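PDB 5V9X: ATP-dependent DNA helicase from Mycobacterium smegmatis, which uses ATP hydrolysis to move 3'-to-5' along a single-stranded DNA tracking strand and probably to unwind RNA:DNA hybrids. Local coordinates for residues Arg32-Thr37 and Ala83-Ala88; Phe41-Ala46 and Ile124-Glu129; Gly718-Glu723 and Phe755-Asp760. One frame throughout, in Å; residues are numbered along the deposited sequence.

Interaction 1 of 3, residues Arg32-Thr37 and Ala83-Ala88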
loop_
_atom_site.group_PDB
_atom_site.type_symbol
_atom_site.label_atom_id
_atom_site.label_comp_id
_atom_site.label_asym_id
_atom_site.label_seq_id
_atom_site.Cartn_x
_atom_site.Cartn_y
_atom_site.Cartn_z
ATOM N N ARG A 32 13.801 31.428 15.805
ATOM C CA ARG A 32 13.545 30.606 16.983
ATOM C C ARG A 32 14.780 29.810 17.384
ATOM O O ARG A 32 15.064 29.653 18.577
ATOM C CB ARG A 32 12.372 29.667 16.708
ATOM C CG ARG A 32 11.162 30.359 16.109
ATOM C CD ARG A 32 10.133 29.372 15.583
ATOM N NE ARG A 32 8.902 30.053 15.189
ATOM C CZ ARG A 32 8.573 30.351 13.936
ATOM N NH1 ARG A 32 9.378 30.019 12.936
ATOM N NH2 ARG A 32 7.432 30.979 13.682
ATOM N N PHE A 33 15.523 29.302 16.404
ATOM C CA PHE A 33 16.636 28.404 16.667
ATOM C C PHE A 33 17.810 29.158 17.289
ATOM O O PHE A 33 17.838 30.391 17.355
ATOM C CB PHE A 33 17.083 27.718 15.375
ATOM C CG PHE A 33 15.989 26.954 14.679
ATOM C CD1 PHE A 33 15.048 27.611 13.904
ATOM C CD2 PHE A 33 15.915 25.574 14.786
ATOM C CE1 PHE A 33 14.046 26.911 13.261
ATOM C CE2 PHE A 33 14.915 24.868 14.142
ATOM C CZ PHE A 33 13.980 25.537 13.378
ATOM N N SER A 34 18.796 28.389 17.747
ATOM C CA SER A 34 20.021 28.970 18.266
ATOM C C SER A 34 20.799 29.646 17.138
ATOM O O SER A 34 20.478 29.512 15.953
ATOM C CB SER A 34 20.876 27.899 18.941
ATOM O OG SER A 34 21.267 26.898 18.015
ATOM N N ALA A 35 21.839 30.390 17.519
ATOM C CA ALA A 35 22.639 31.089 16.518
ATOM C C ALA A 35 23.384 30.108 15.619
ATOM O O ALA A 35 23.537 30.355 14.417
ATOM C CB ALA A 35 23.615 32.048 17.198
ATOM N N LEU A 36 23.844 28.986 16.178
ATOM C CA LEU A 36 24.624 28.032 15.395
ATOM C C LEU A 36 23.776 27.367 14.317
ATOM O O LEU A 36 24.159 27.339 13.142
ATOM C CB LEU A 36 25.243 26.977 16.313
ATOM C CG LEU A 36 26.220 27.457 17.385
ATOM C CD1 LEU A 36 26.828 26.260 18.095
ATOM C CD2 LEU A 36 27.303 28.347 16.789
ATOM N N THR A 37 22.622 26.811 14.698
ATOM C CA THR A 37 21.766 26.162 13.710
ATOM C C THR A 37 21.242 27.163 12.689
ATOM O O THR A 37 21.091 26.826 11.510
ATOM C CB THR A 37 20.606 25.444 14.404
ATOM O OG1 THR A 37 21.127 24.499 15.344
ATOM C CG2 THR A 37 19.752 24.703 13.392
ATOM N N ALA A 83 14.261 19.580 16.746
ATOM C CA ALA A 83 14.793 18.590 17.676
ATOM C C ALA A 83 16.315 18.565 17.635
ATOM O O ALA A 83 16.969 18.376 18.668
ATOM C CB ALA A 83 14.221 17.209 17.357
ATOM N N ILE A 84 16.897 18.757 16.448
ATOM C CA ILE A 84 18.351 18.818 16.329
ATOM C C ILE A 84 18.894 20.034 17.065
ATOM O O ILE A 84 19.931 19.961 17.738
ATOM C CB ILE A 84 18.765 18.824 14.845
ATOM C CG1 ILE A 84 18.404 17.494 14.181
ATOM C CG2 ILE A 84 20.255 19.107 14.699
ATOM C CD1 ILE A 84 18.524 17.517 12.674
ATOM N N ASP A 85 18.203 21.171 16.953
ATOM C CA ASP A 85 18.662 22.381 17.627
ATOM C C ASP A 85 18.660 22.202 19.139
ATOM O O ASP A 85 19.589 22.645 19.825
ATOM C CB ASP A 85 17.791 23.570 17.218
ATOM C CG ASP A 85 18.368 24.896 17.668
ATOM O OD1 ASP A 85 19.583 25.110 17.472
ATOM O OD2 ASP A 85 17.612 25.728 18.211
ATOM N N ARG A 86 17.630 21.543 19.676
ATOM C CA ARG A 86 17.576 21.311 21.117
ATOM C C ARG A 86 18.670 20.350 21.566
ATOM O O ARG A 86 19.271 20.539 22.629
ATOM C CB ARG A 86 16.199 20.778 21.511
ATOM N N LEU A 87 18.945 19.314 20.769
ATOM C CA LEU A 87 20.034 18.401 21.098
ATOM C C LEU A 87 21.392 19.087 21.008
ATOM O O LEU A 87 22.345 18.658 21.667
ATOM C CB LEU A 87 19.993 17.181 20.178
ATOM C CG LEU A 87 18.956 16.110 20.521
ATOM C CD1 LEU A 87 18.661 15.240 19.309
ATOM C CD2 LEU A 87 19.439 15.255 21.686
ATOM N N ALA A 88 21.502 20.151 20.208
ATOM C CA ALA A 88 22.755 20.887 20.107
ATOM C C ALA A 88 22.950 21.873 21.251
ATOM O O ALA A 88 24.092 22.248 21.540
ATOM C CB ALA A 88 22.826 21.626 18.770
#

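Interaction 2 of 3, residues Phe41-Ala46 and Ile124-Glu129. With ANP (phosphoaminophosphonic acid-adenylate ester), chain C.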
loop_
_atom_site.group_PDB
_atom_site.type_symbol
_atom_site.label_atom_id
_atom_site.label_comp_id
_atom_site.label_asym_id
_atom_site.label_seq_id
_atom_site.Cartn_x
_atom_site.Cartn_y
_atom_site.Cartn_z
ATOM N N PHE A 41 22.037 26.639 8.564
ATOM C CA PHE A 41 20.978 26.546 7.565
ATOM C C PHE A 41 21.077 27.669 6.541
ATOM O O PHE A 41 20.737 27.472 5.369
ATOM C CB PHE A 41 19.606 26.557 8.245
ATOM C CG PHE A 41 18.470 26.185 7.329
ATOM C CD1 PHE A 41 17.855 27.140 6.536
ATOM C CD2 PHE A 41 18.020 24.877 7.262
ATOM C CE1 PHE A 41 16.819 26.798 5.691
ATOM C CE2 PHE A 41 16.978 24.529 6.420
ATOM C CZ PHE A 41 16.377 25.492 5.634
ATOM N N THR A 42 21.549 28.845 6.959
ATOM C CA THR A 42 21.714 29.950 6.022
ATOM C C THR A 42 22.836 29.668 5.027
ATOM O O THR A 42 22.720 29.999 3.842
ATOM C CB THR A 42 21.977 31.248 6.786
ATOM O OG1 THR A 42 20.812 31.595 7.545
ATOM C CG2 THR A 42 22.300 32.385 5.832
ATOM N N THR A 43 23.924 29.047 5.484
ATOM C CA THR A 43 25.025 28.717 4.589
ATOM C C THR A 43 24.752 27.478 3.745
ATOM O O THR A 43 25.524 27.197 2.821
ATOM C CB THR A 43 26.321 28.513 5.382
ATOM O OG1 THR A 43 26.182 27.382 6.251
ATOM C CG2 THR A 43 26.643 29.746 6.209
ATOM N N ALA A 44 23.679 26.741 4.031
ATOM C CA ALA A 44 23.363 25.506 3.325
ATOM C C ALA A 44 22.275 25.675 2.273
ATOM O O ALA A 44 22.340 25.038 1.217
ATOM C CB ALA A 44 22.937 24.424 4.320
ATOM N N PHE A 45 21.273 26.511 2.535
ATOM C CA PHE A 45 20.150 26.687 1.627
ATOM C C PHE A 45 19.868 28.170 1.437
ATOM O O PHE A 45 20.121 28.987 2.327
ATOM C CB PHE A 45 18.894 25.978 2.148
ATOM C CG PHE A 45 19.137 24.559 2.569
ATOM C CD1 PHE A 45 19.238 23.551 1.626
ATOM C CD2 PHE A 45 19.275 24.233 3.907
ATOM C CE1 PHE A 45 19.465 22.241 2.008
ATOM C CE2 PHE A 45 19.503 22.926 4.296
ATOM C CZ PHE A 45 19.597 21.929 3.345
ATOM N N ALA A 46 19.339 28.508 0.258
ATOM C CA ALA A 46 19.026 29.900 -0.045
ATOM C C ALA A 46 18.027 30.467 0.954
ATOM O O ALA A 46 18.225 31.561 1.496
ATOM C CB ALA A 46 18.490 30.018 -1.472
ATOM N N ILE A 124 26.372 21.826 11.893
ATOM C CA ILE A 124 26.337 22.398 13.238
ATOM C C ILE A 124 27.729 22.375 13.848
ATOM O O ILE A 124 28.174 23.353 14.462
ATOM C CB ILE A 124 25.327 21.643 14.122
ATOM C CG1 ILE A 124 23.935 21.624 13.483
ATOM C CG2 ILE A 124 25.268 22.263 15.512
ATOM C CD1 ILE A 124 23.321 22.978 13.323
ATOM N N THR A 125 28.444 21.262 13.666
ATOM C CA THR A 125 29.796 21.133 14.198
ATOM C C THR A 125 30.736 22.154 13.570
ATOM O O THR A 125 31.517 22.809 14.270
ATOM C CB THR A 125 30.309 19.714 13.952
ATOM O OG1 THR A 125 29.440 18.772 14.595
ATOM C CG2 THR A 125 31.730 19.550 14.482
ATOM N N ARG A 126 30.681 22.291 12.243
ATOM C CA ARG A 126 31.531 23.258 11.558
ATOM C C ARG A 126 31.259 24.674 12.050
ATOM O O ARG A 126 32.193 25.452 12.278
ATOM C CB ARG A 126 31.316 23.153 10.046
ATOM C CG ARG A 126 32.344 23.885 9.197
ATOM C CD ARG A 126 31.827 25.236 8.736
ATOM N NE ARG A 126 30.582 25.110 7.987
ATOM C CZ ARG A 126 29.800 26.133 7.662
ATOM N NH1 ARG A 126 30.132 27.365 8.024
ATOM N NH2 ARG A 126 28.683 25.925 6.979
ATOM N N VAL A 127 29.984 25.020 12.238
ATOM C CA VAL A 127 29.633 26.360 12.696
ATOM C C VAL A 127 30.002 26.544 14.164
ATOM O O VAL A 127 30.534 27.591 14.556
ATOM C CB VAL A 127 28.138 26.627 12.443
ATOM C CG1 VAL A 127 27.717 27.945 13.065
ATOM C CG2 VAL A 127 27.850 26.623 10.948
ATOM N N ALA A 128 29.728 25.535 14.997
ATOM C CA ALA A 128 30.074 25.613 16.413
ATOM C C ALA A 128 31.559 25.881 16.605
ATOM O O ALA A 128 31.953 26.749 17.393
ATOM C CB ALA A 128 29.674 24.319 17.122
ATOM N N GLU A 129 32.402 25.144 15.881
ATOM C CA GLU A 129 33.844 25.309 16.019
ATOM C C GLU A 129 34.346 26.571 15.330
ATOM O O GLU A 129 35.352 27.147 15.762
ATOM C CB GLU A 129 34.562 24.071 15.480
ATOM C CG GLU A 129 34.191 22.800 16.230
ATOM C CD GLU A 129 34.912 21.573 15.713
ATOM O OE1 GLU A 129 35.554 21.659 14.644
ATOM O OE2 GLU A 129 34.837 20.518 16.381
HETATM P PG ANP C . 9.679 13.406 -0.044
HETATM O O1G ANP C . 9.799 12.563 -1.272
HETATM O O2G ANP C . 9.972 12.529 1.233
HETATM O O3G ANP C . 8.218 14.008 0.053
HETATM P PB ANP C . 10.773 15.602 1.236
HETATM O O1B ANP C . 10.914 14.724 2.512
HETATM O O2B ANP C . 9.499 16.372 1.288
HETATM N N3B ANP C . 10.814 14.652 -0.139
HETATM P PA ANP C . 13.425 16.111 1.524
HETATM O O1A ANP C . 13.717 14.727 1.076
HETATM O O2A ANP C . 13.551 16.310 3.034
HETATM O O3A ANP C . 11.961 16.599 1.161
HETATM O "O5'" ANP C . 14.358 17.132 0.756
HETATM C "C5'" ANP C . 14.509 17.243 -0.699
HETATM C "C4'" ANP C . 15.927 17.648 -1.015
HETATM O "O4'" ANP C . 16.099 19.079 -0.837
HETATM C "C3'" ANP C . 16.961 17.014 -0.094
HETATM O "O3'" ANP C . 18.208 16.947 -0.767
HETATM C "C2'" ANP C . 17.048 18.030 1.046
HETATM O "O2'" ANP C . 18.133 17.785 1.955
HETATM C "C1'" ANP C . 16.981 19.335 0.248
HETATM N N9 ANP C . 16.471 20.506 0.968
HETATM C C8 ANP C . 15.855 20.556 2.192
HETATM N N7 ANP C . 15.492 21.763 2.559
HETATM C C5 ANP C . 15.909 22.564 1.508
HETATM C C6 ANP C . 15.822 23.951 1.281
HETATM N N6 ANP C . 15.262 24.808 2.137
HETATM N N1 ANP C . 16.340 24.432 0.126
HETATM C C2 ANP C . 16.899 23.576 -0.735
HETATM N N3 ANP C . 17.039 22.252 -0.627
HETATM C C4 ANP C . 16.517 21.805 0.522
#

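Interaction 3 of 3, residues Gly718-Glu723 and Phe755-Asp760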
loop_
_atom_site.group_PDB
_atom_site.type_symbol
_atom_site.label_atom_id
_atom_site.label_comp_id
_atom_site.label_asym_id
_atom_site.label_seq_id
_atom_site.Cartn_x
_atom_site.Cartn_y
_atom_site.Cartn_z
ATOM N N GLY A 718 -24.012 -14.558 -7.809
ATOM C CA GLY A 718 -23.864 -15.979 -7.536
ATOM C C GLY A 718 -25.063 -16.556 -6.811
ATOM O O GLY A 718 -25.575 -17.616 -7.178
ATOM N N ARG A 719 -25.528 -15.860 -5.770
ATOM C CA ARG A 719 -26.710 -16.305 -5.035
ATOM C C ARG A 719 -27.898 -16.488 -5.967
ATOM O O ARG A 719 -28.579 -17.519 -5.933
ATOM C CB ARG A 719 -27.049 -15.302 -3.930
ATOM C CG ARG A 719 -28.245 -15.699 -3.079
ATOM C CD ARG A 719 -28.718 -14.545 -2.215
ATOM N NE ARG A 719 -29.599 -14.994 -1.141
ATOM C CZ ARG A 719 -29.228 -15.099 0.132
ATOM N NH1 ARG A 719 -27.993 -14.779 0.493
ATOM N NH2 ARG A 719 -30.094 -15.517 1.044
ATOM N N ARG A 720 -28.155 -15.494 -6.819
ATOM C CA ARG A 720 -29.263 -15.590 -7.762
ATOM C C ARG A 720 -29.038 -16.697 -8.782
ATOM O O ARG A 720 -29.975 -17.420 -9.139
ATOM C CB ARG A 720 -29.450 -14.259 -8.482
ATOM C CG ARG A 720 -30.662 -13.481 -8.052
ATOM C CD ARG A 720 -30.940 -12.419 -9.078
ATOM N NE ARG A 720 -31.603 -11.261 -8.502
ATOM C CZ ARG A 720 -31.521 -10.041 -9.016
ATOM N NH1 ARG A 720 -32.155 -9.030 -8.439
ATOM N NH2 ARG A 720 -30.794 -9.834 -10.104
ATOM N N LEU A 721 -27.803 -16.831 -9.271
ATOM C CA LEU A 721 -27.514 -17.796 -10.326
ATOM C C LEU A 721 -27.867 -19.213 -9.888
ATOM O O LEU A 721 -28.502 -19.967 -10.634
ATOM C CB LEU A 721 -26.042 -17.695 -10.723
ATOM C CG LEU A 721 -25.703 -17.731 -12.213
ATOM C CD1 LEU A 721 -26.658 -16.856 -13.008
ATOM C CD2 LEU A 721 -24.271 -17.271 -12.419
ATOM N N ARG A 722 -27.474 -19.592 -8.672
ATOM C CA ARG A 722 -27.806 -20.917 -8.170
ATOM C C ARG A 722 -29.213 -20.999 -7.590
ATOM O O ARG A 722 -29.702 -22.109 -7.355
ATOM C CB ARG A 722 -26.782 -21.353 -7.121
ATOM C CG ARG A 722 -26.677 -20.425 -5.932
ATOM C CD ARG A 722 -25.593 -20.884 -4.977
ATOM N NE ARG A 722 -25.658 -20.164 -3.711
ATOM C CZ ARG A 722 -24.956 -19.071 -3.435
ATOM N NH1 ARG A 722 -24.123 -18.566 -4.335
ATOM N NH2 ARG A 722 -25.084 -18.484 -2.253
ATOM N N GLU A 723 -29.875 -19.866 -7.357
ATOM C CA GLU A 723 -31.263 -19.870 -6.901
ATOM C C GLU A 723 -32.235 -19.764 -8.072
ATOM O O GLU A 723 -33.114 -20.615 -8.240
ATOM C CB GLU A 723 -31.507 -18.726 -5.908
ATOM C CG GLU A 723 -30.996 -18.984 -4.501
ATOM C CD GLU A 723 -31.418 -17.899 -3.526
ATOM O OE1 GLU A 723 -32.098 -16.942 -3.957
ATOM O OE2 GLU A 723 -31.073 -18.006 -2.330
ATOM N N PHE A 755 -27.521 -8.674 -13.171
ATOM C CA PHE A 755 -26.621 -7.856 -12.369
ATOM C C PHE A 755 -27.336 -6.779 -11.564
ATOM O O PHE A 755 -26.768 -6.284 -10.584
ATOM C CB PHE A 755 -25.570 -7.197 -13.270
ATOM C CG PHE A 755 -24.795 -8.173 -14.111
ATOM C CD1 PHE A 755 -23.727 -8.877 -13.575
ATOM C CD2 PHE A 755 -25.134 -8.387 -15.438
ATOM C CE1 PHE A 755 -23.013 -9.778 -14.349
ATOM C CE2 PHE A 755 -24.424 -9.286 -16.216
ATOM C CZ PHE A 755 -23.362 -9.983 -15.671
ATOM N N VAL A 756 -28.558 -6.416 -11.942
ATOM C CA VAL A 756 -29.250 -5.285 -11.331
ATOM C C VAL A 756 -29.958 -5.739 -10.063
ATOM O O VAL A 756 -30.714 -6.718 -10.073
ATOM C CB VAL A 756 -30.244 -4.662 -12.323
ATOM C CG1 VAL A 756 -30.967 -3.485 -11.685
ATOM C CG2 VAL A 756 -29.520 -4.235 -13.585
ATOM N N PHE A 757 -29.720 -5.020 -8.967
ATOM C CA PHE A 757 -30.359 -5.279 -7.686
ATOM C C PHE A 757 -30.916 -3.978 -7.123
ATOM O O PHE A 757 -30.494 -2.882 -7.502
ATOM C CB PHE A 757 -29.382 -5.898 -6.678
ATOM C CG PHE A 757 -29.051 -7.338 -6.951
ATOM C CD1 PHE A 757 -28.175 -7.685 -7.969
ATOM C CD2 PHE A 757 -29.601 -8.346 -6.176
ATOM C CE1 PHE A 757 -27.868 -9.011 -8.217
ATOM C CE2 PHE A 757 -29.296 -9.673 -6.418
ATOM C CZ PHE A 757 -28.430 -10.005 -7.439
ATOM N N ASP A 758 -31.871 -4.112 -6.205
ATOM C CA ASP A 758 -32.394 -2.949 -5.502
ATOM C C ASP A 758 -31.379 -2.449 -4.481
ATOM O O ASP A 758 -30.600 -3.223 -3.918
ATOM C CB ASP A 758 -33.716 -3.286 -4.813
ATOM C CG ASP A 758 -34.893 -3.289 -5.773
ATOM O OD1 ASP A 758 -34.976 -2.375 -6.621
ATOM O OD2 ASP A 758 -35.737 -4.207 -5.682
ATOM N N ALA A 759 -31.390 -1.132 -4.251
ATOM C CA ALA A 759 -30.403 -0.526 -3.362
ATOM C C ALA A 759 -30.503 -1.087 -1.949
ATOM O O ALA A 759 -29.482 -1.341 -1.301
ATOM C CB ALA A 759 -30.568 0.994 -3.350
ATOM N N ASP A 760 -31.726 -1.294 -1.456
ATOM C CA ASP A 760 -31.922 -1.864 -0.128
ATOM C C ASP A 760 -31.765 -3.378 -0.103
ATOM O O ASP A 760 -31.782 -3.971 0.981
ATOM C CB ASP A 760 -33.302 -1.480 0.411
ATOM C CG ASP A 760 -34.422 -1.835 -0.546
ATOM O OD1 ASP A 760 -34.199 -1.763 -1.774
ATOM O OD2 ASP A 760 -35.524 -2.187 -0.074
#

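Interaction 1 of 3, residues Arg32-Thr37 and Ala83-Ala88
Ser34, the N-cap residue of helix 35-44, meets the carboxylate of Asp85 close to the C-terminal end of helix 75-88. Between them they join the first modelled helix to the helix that follows the probable P-loop of the DEAD/DEAH-box core.

The polar part is a convergence on one carboxylate. Asp85 OD2 accepts from the backbone N of Ser34 at 2.9 Å, on the syn side and tilted out of the carboxylate plane. Its OD1 accepts twice: Ser34 OG, 2.5 Å from Asp85 OD1, is accepted on the syn lone pair of that oxygen, whereas Thr37 OG1, at 2.7 Å from Asp85 OD1, arrives on the anti side, 30° out of plane. Asp85 can reach all three because its CG stands anti to its own backbone N (chi1 -169°), which carries the group out from its helix toward the start of the other. The N-cap and the first turn behind it are thus both held from outside the helix. Three hydrogen bonds, with the positive end of the helix 35-44 dipole close by, would probably favour the ionised form of this buried acid.

The apolar part belongs to Phe33, just before the cap. Trp56 and Trp82 meet its ring edge-to-face, and Leu81 packs against it. Toward Asp85 the ring offers an edge: its plane is turned 56° from that of the carboxylate, and Phe33 CD2 lies 3.7 Å from Asp85 CB.

Interaction 2 of 3, residues Phe41-Ala46 and Ile124-Glu129
The end of helix 35-44 and the residue after it, Phe45, contribute to the adenine end of the nucleotide pocket, and the outer side of the helix is tied to helix 118-130 by a surface hydrogen bond between Thr43 and Arg126. Phe45, Pro48 and Gln52 are spaced as in the Q motif of DEAD-box proteins, and Gln52 is hydrogen-bonded to the bound AMP-PNP, consistent with adenine recognition.

Across the two helices, Arg126 NH2 donates to Thr43 OG1 at 3.0 Å. The hydroxyl lies at the edge of the guanidinium, only 9° out of its plane. The arginine starts with CG anti to its backbone N, then bends at chi2 and chi3 (-99° and -57°), which turns its end toward Thr43; Val127 CG2 of the next residue sits against one face of the guanidinium. Thr43 OG1 is itself turned back to the helix, where it donates to the carbonyl oxygen of Trp40, so one hydroxyl serves as donor within its helix and acceptor across the contact. Both residues are exposed, and apart from this bond the two segments scarcely meet.

The inward side of segment 41-46 faces the nucleotide. Phe45 turns one ring face to the base, with ANP C5 3.4 Å above the ring plane, and has Ala44 CB against its opposite face. Phe41 packs beside it: Phe45 CD2 lies over one face of the Phe41 ring, toward its rim, while Phe41 CZ comes 3.7 Å from ANP N6, the exocyclic amine of the adenine.

Interaction 3 of 3, residues Gly718-Glu723 and Phe755-Asp760
Arg720 reaches out from helix 707-725 and lays its guanidinium flat on the ring of Phe757, a cation-pi stack within the DEAD/H-associated region. The close-packed part is this layer. The two planes are 8° apart with centres separated by 3.6 Å, and Phe757 CE2 sits over the middle of the guanidinium, 3.4 Å from Arg720 CZ. The arginine chain runs extended from CG to NE and comes from the direction opposite to Phe757, whose ring also packs on Ile762 and Ile765 of helix 759-769.

At the edge of the same guanidinium, both terminal nitrogens grip one oxygen end-on: Arg720 NH1 lies 3.2 Å and Arg720 NH2 3.1 Å from Val756 O. NH1 approaches in the carbonyl plane, while NH2 sits 35° above it.

The fringe is looser. Val756 is partly exposed, its CB pointing away, and the exposed Asp758 keeps its OD2 6.6 Å from Arg720 NH1, too far for a salt bridge. Nearby on helix 707-725, Arg719 pairs with Glu723 by charge alone; Arg719 also forms a salt bridge to Glu769, as does Arg722.

Within these two segments Arg720 is met by a ring face and a backbone carbonyl, with no carboxylate in contact. With the face stacked and the edge doubly bonded, the guanidinium is fixed in both tilt and rotation, and it holds the chain leading into helix 759-769 against helix 707-725.

From the N terminus, the chain passes first through 32-37 and 41-46, at the start and the end of helix 35-44, then through 83-88 and 124-129, so the loops closed by interactions 1 and 2 cross. Interaction 1 closes round strand 64-68 and the probable P-loop; interaction 2 reaches on past strand 100-103 to helix 118-130. The two touch where Leu36 meets Ala128 and Thr37 meets Ile124, joining three helices of the first parallel-sheet domain. Interaction 3 comes far later, in series with both, and closes a loop holding the strands 732-734 and 737-742 of the mixed sheet; its centre lies about 65 Å from that of interaction 1.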